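Local coordinates for protein ABC transporter (Thermotoga maritima, PDB 1JI0) that binds ATP and probably hydrolyses it to drive the uptake of branched-chain amino acids across the membrane, at residues A[14-19]-A[45-50]. Numbering follows the deposited sequence.
Sequences VYYGAI and KTTTLS. With ATP (adenosine-5'-triphosphate), chain B.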
ATOM      1  N   VAL A  14      15.486 -11.534  -2.422  1.00 29.89           N
ATOM      2  CA  VAL A  14      14.401 -12.356  -2.931  1.00 30.74           C
ATOM      3  C   VAL A  14      14.784 -12.928  -4.283  1.00 32.35           C
ATOM      4  O   VAL A  14      15.174 -12.198  -5.196  1.00 30.97           O
ATOM      5  CB  VAL A  14      13.094 -11.562  -3.065  1.00 30.20           C
ATOM      6  CG1 VAL A  14      12.006 -12.447  -3.665  1.00 30.35           C
ATOM      7  CG2 VAL A  14      12.652 -11.057  -1.694  1.00 31.00           C
ATOM      8  N   TYR A  15      14.683 -14.249  -4.386  1.00 34.39           N
ATOM      9  CA  TYR A  15      15.009 -14.975  -5.607  1.00 35.43           C
ATOM     10  C   TYR A  15      13.799 -15.798  -5.995  1.00 36.83           C
ATOM     11  O   TYR A  15      13.205 -16.463  -5.152  1.00 38.75           O
ATOM     12  CB  TYR A  15      16.157 -15.954  -5.375  1.00 34.09           C
ATOM     13  CG  TYR A  15      17.491 -15.368  -4.979  1.00 32.92           C
ATOM     14  CD1 TYR A  15      18.499 -15.181  -5.924  1.00 32.42           C
ATOM     15  CD2 TYR A  15      17.785 -15.100  -3.640  1.00 32.39           C
ATOM     16  CE1 TYR A  15      19.775 -14.757  -5.541  1.00 33.66           C
ATOM     17  CE2 TYR A  15      19.047 -14.676  -3.248  1.00 31.92           C
ATOM     18  CZ  TYR A  15      20.041 -14.510  -4.198  1.00 33.12           C
ATOM     19  OH  TYR A  15      21.305 -14.134  -3.801  1.00 32.88           O
ATOM     20  N   TYR A  16      13.421 -15.750  -7.262  1.00 38.85           N
ATOM     21  CA  TYR A  16      12.379 -16.659  -7.729  1.00 41.31           C
ATOM     22  C   TYR A  16      12.494 -16.935  -9.231  1.00 42.01           C
ATOM     23  O   TYR A  16      12.659 -16.041 -10.050  1.00 43.24           O
ATOM     24  CB  TYR A  16      11.018 -16.034  -7.413  1.00 43.31           C
ATOM     25  CG  TYR A  16      10.796 -14.831  -8.262  1.00 45.50           C
ATOM     26  CD1 TYR A  16      10.329 -14.977  -9.566  1.00 46.22           C
ATOM     27  CD2 TYR A  16      10.973 -13.552  -7.734  1.00 46.04           C
ATOM     28  CE1 TYR A  16      10.031 -13.859 -10.330  1.00 47.24           C
ATOM     29  CE2 TYR A  16      10.677 -12.434  -8.498  1.00 46.18           C
ATOM     30  CZ  TYR A  16      10.205 -12.583  -9.789  1.00 47.69           C
ATOM     31  OH  TYR A  16       9.879 -11.475 -10.547  1.00 48.34           O
ATOM     32  N   GLY A  17      12.440 -18.235  -9.576  1.00 42.21           N
ATOM     33  CA  GLY A  17      12.526 -18.614 -10.983  1.00 42.18           C
ATOM     34  C   GLY A  17      13.977 -18.655 -11.468  1.00 41.66           C
ATOM     35  O   GLY A  17      14.697 -19.632 -11.299  1.00 41.17           O
ATOM     36  N   ALA A  18      14.384 -17.559 -12.131  1.00 41.14           N
ATOM     37  CA  ALA A  18      15.755 -17.484 -12.621  1.00 40.25           C
ATOM     38  C   ALA A  18      16.416 -16.161 -12.231  1.00 39.69           C
ATOM     39  O   ALA A  18      17.500 -15.820 -12.687  1.00 39.27           O
ATOM     40  CB  ALA A  18      15.729 -17.626 -14.143  1.00 42.03           C
ATOM     41  N   ILE A  19      15.617 -15.369 -11.525  1.00 39.24           N
ATOM     42  CA  ILE A  19      16.001 -13.990 -11.271  1.00 38.80           C
ATOM     43  C   ILE A  19      16.190 -13.661  -9.799  1.00 37.06           C
ATOM     44  O   ILE A  19      15.506 -14.195  -8.928  1.00 36.63           O
ATOM     45  CB  ILE A  19      14.972 -13.000 -11.889  1.00 40.75           C
ATOM     46  CG1 ILE A  19      13.592 -13.194 -11.263  1.00 42.03           C
ATOM     47  CG2 ILE A  19      14.870 -13.227 -13.390  1.00 42.28           C
ATOM     48  CD1 ILE A  19      13.420 -12.510  -9.929  1.00 44.47           C
ATOM     49  N   LYS A  45       9.200  -3.730  -7.101  1.00 30.16           N
ATOM     50  CA  LYS A  45       8.257  -3.145  -6.152  1.00 29.98           C
ATOM     51  C   LYS A  45       7.207  -4.112  -5.599  1.00 29.34           C
ATOM     52  O   LYS A  45       7.014  -4.193  -4.387  1.00 28.57           O
ATOM     53  CB  LYS A  45       7.563  -1.935  -6.796  1.00 30.63           C
ATOM     54  CG  LYS A  45       8.514  -0.822  -7.212  1.00 31.77           C
ATOM     55  CD  LYS A  45       7.762   0.377  -7.785  1.00 32.81           C
ATOM     56  CE  LYS A  45       6.936   0.003  -9.010  1.00 35.54           C
ATOM     57  NZ  LYS A  45       7.781  -0.512 -10.127  1.00 34.34           N
ATOM     58  N   THR A  46       6.510  -4.819  -6.484  1.00 28.36           N
ATOM     59  CA  THR A  46       5.480  -5.777  -6.080  1.00 28.04           C
ATOM     60  C   THR A  46       6.113  -6.945  -5.332  1.00 26.59           C
ATOM     61  O   THR A  46       5.531  -7.472  -4.388  1.00 27.03           O
ATOM     62  CB  THR A  46       4.718  -6.341  -7.301  1.00 27.79           C
ATOM     63  OG1 THR A  46       3.930  -5.304  -7.886  1.00 31.67           O
ATOM     64  CG2 THR A  46       3.787  -7.483  -6.887  1.00 27.78           C
ATOM     65  N   THR A  47       7.302  -7.345  -5.764  1.00 25.56           N
ATOM     66  CA  THR A  47       8.004  -8.442  -5.120  1.00 26.02           C
ATOM     67  C   THR A  47       8.286  -8.054  -3.668  1.00 25.65           C
ATOM     68  O   THR A  47       8.114  -8.866  -2.763  1.00 27.12           O
ATOM     69  CB  THR A  47       9.322  -8.762  -5.851  1.00 25.71           C
ATOM     70  OG1 THR A  47       9.030  -9.173  -7.192  1.00 26.27           O
ATOM     71  CG2 THR A  47      10.077  -9.894  -5.147  1.00 26.25           C
ATOM     72  N   THR A  48       8.692  -6.805  -3.446  1.00 25.34           N
ATOM     73  CA  THR A  48       8.973  -6.348  -2.091  1.00 24.31           C
ATOM     74  C   THR A  48       7.742  -6.492  -1.210  1.00 24.14           C
ATOM     75  O   THR A  48       7.830  -7.037  -0.108  1.00 23.45           O
ATOM     76  CB  THR A  48       9.451  -4.882  -2.076  1.00 23.67           C
ATOM     77  OG1 THR A  48      10.683  -4.789  -2.800  1.00 23.07           O
ATOM     78  CG2 THR A  48       9.672  -4.396  -0.645  1.00 22.95           C
ATOM     79  N   LEU A  49       6.595  -6.025  -1.699  1.00 23.56           N
ATOM     80  CA  LEU A  49       5.354  -6.116  -0.935  1.00 24.63           C
ATOM     81  C   LEU A  49       4.931  -7.568  -0.740  1.00 26.24           C
ATOM     82  O   LEU A  49       4.388  -7.931   0.310  1.00 28.32           O
ATOM     83  CB  LEU A  49       4.216  -5.371  -1.639  1.00 23.39           C
ATOM     84  CG  LEU A  49       4.310  -3.862  -1.866  1.00 23.50           C
ATOM     85  CD1 LEU A  49       2.998  -3.375  -2.452  1.00 23.44           C
ATOM     86  CD2 LEU A  49       4.582  -3.139  -0.562  1.00 22.70           C
ATOM     87  N   SER A  50       5.159  -8.391  -1.762  1.00 26.60           N
ATOM     88  CA  SER A  50       4.801  -9.802  -1.692  1.00 27.25           C
ATOM     89  C   SER A  50       5.633 -10.493  -0.626  1.00 26.86           C
ATOM     90  O   SER A  50       5.113 -11.291   0.147  1.00 27.02           O
ATOM     91  CB  SER A  50       5.023 -10.485  -3.045  1.00 27.38           C
ATOM     92  OG  SER A  50       4.057 -10.048  -3.994  1.00 29.31           O
TER
HETATM   93  PG  ATP B 302       4.433  -4.178 -10.591  1.00 70.00           P
HETATM   94  O1G ATP B 302       3.719  -3.646 -11.766  1.00 69.47           O
HETATM   95  O2G ATP B 302       4.342  -3.341  -9.375  1.00 68.09           O
HETATM   96  O3G ATP B 302       4.236  -5.660 -10.402  1.00 68.82           O
HETATM   97  PB  ATP B 302       7.331  -4.176 -10.083  1.00 66.57           P
HETATM   98  O1B ATP B 302       8.383  -3.230 -10.574  1.00 65.92           O
HETATM   99  O2B ATP B 302       6.950  -4.119  -8.684  1.00 68.44           O
HETATM  100  O3B ATP B 302       5.988  -3.980 -10.988  1.00 68.92           O
HETATM  101  PA  ATP B 302       8.000  -7.028  -9.868  1.00 70.53           P
HETATM  102  O1A ATP B 302       6.698  -7.598  -9.494  1.00 69.94           O
HETATM  103  O2A ATP B 302       9.082  -7.037  -8.848  1.00 70.86           O
HETATM  104  O3A ATP B 302       7.787  -5.585 -10.526  1.00 69.18           O
HETATM  105  O5' ATP B 302       8.491  -7.775 -11.149  1.00 71.84           O
HETATM  106  C5' ATP B 302       9.720  -7.419 -11.788  1.00 72.64           C
HETATM  107  C4' ATP B 302      10.782  -8.433 -11.560  1.00 73.23           C
HETATM  108  O4' ATP B 302      10.361  -9.655 -12.233  1.00 73.93           O
HETATM  109  C3' ATP B 302      12.088  -8.056 -12.214  1.00 73.75           C
HETATM  110  O3' ATP B 302      13.166  -8.236 -11.275  1.00 74.16           O
HETATM  111  C2' ATP B 302      12.174  -8.972 -13.401  1.00 73.73           C
HETATM  112  O2' ATP B 302      13.503  -9.299 -13.792  1.00 73.27           O
HETATM  113  C1' ATP B 302      11.504 -10.244 -12.853  1.00 74.09           C
HETATM  114  N9  ATP B 302      11.050 -11.267 -13.871  1.00 75.11           N
HETATM  115  C8  ATP B 302       9.906 -12.039 -13.844  1.00 75.40           C
HETATM  116  N7  ATP B 302       9.759 -12.857 -14.849  1.00 75.54           N
HETATM  117  C5  ATP B 302      10.894 -12.616 -15.609  1.00 75.59           C
HETATM  118  C6  ATP B 302      11.366 -13.173 -16.838  1.00 75.57           C
HETATM  119  N6  ATP B 302      10.675 -14.108 -17.467  1.00 75.90           N
HETATM  120  N1  ATP B 302      12.544 -12.728 -17.357  1.00 75.85           N
HETATM  121  C2  ATP B 302      13.233 -11.781 -16.706  1.00 75.93           C
HETATM  122  N3  ATP B 302      12.906 -11.173 -15.544  1.00 75.55           N
HETATM  123  C4  ATP B 302      11.697 -11.648 -15.036  1.00 75.45           C
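Val14 and Thr47 meet methyl to methyl at the buried end of this contact, where Val14 CG1 lies 3.5 Å from Thr47 CG2. Valine suits the end of a strand facing a helix because its branches are short and apolar; Ala21 and Ile22 of the adjoining strand 19-23 extend the same apolar seam. Threonine suits the helix because it serves two surroundings at once. With CG2 anti to the backbone N, the methyl turns to the strand, while OG1, anti to the carbonyl carbon (chi1 -62°), gives a hydrogen bond of 2.7 Å to O2A of the ATP alpha-phosphate.

Toward the partly exposed nucleotide side the fit is looser. The Tyr16 ring, long enough to reach the ribose, comes no nearer to the helix than 3.9 Å, from CE2 to Thr47 OG1, and passes it obliquely. Ile19 CD1 lies over one ring face, offset toward the rim, and Ile19 CG2 touches adenine N3 at 3.6 Å. The tyrosine edge meets the sugar, its OH unusually near O4', an approach best taken with caution. Were Tyr16 replaced by an alanine, a gap would probably open beside the ribose and Ile19 CD1 would lose the ring it rests on.

The helix start adds further phosphate contacts, in keeping with a Walker A P-loop: Lys45, a long charged chain suited to an anion, hydrogen-bonds through NZ to O1B of the ATP beta-phosphate at 2.8 Å. Tyr16 and Ile19 thus supply aromatic and apolar surface for sugar and base, the helix supplies donors for phosphate, and Thr47 joins the two chemistries in one residue.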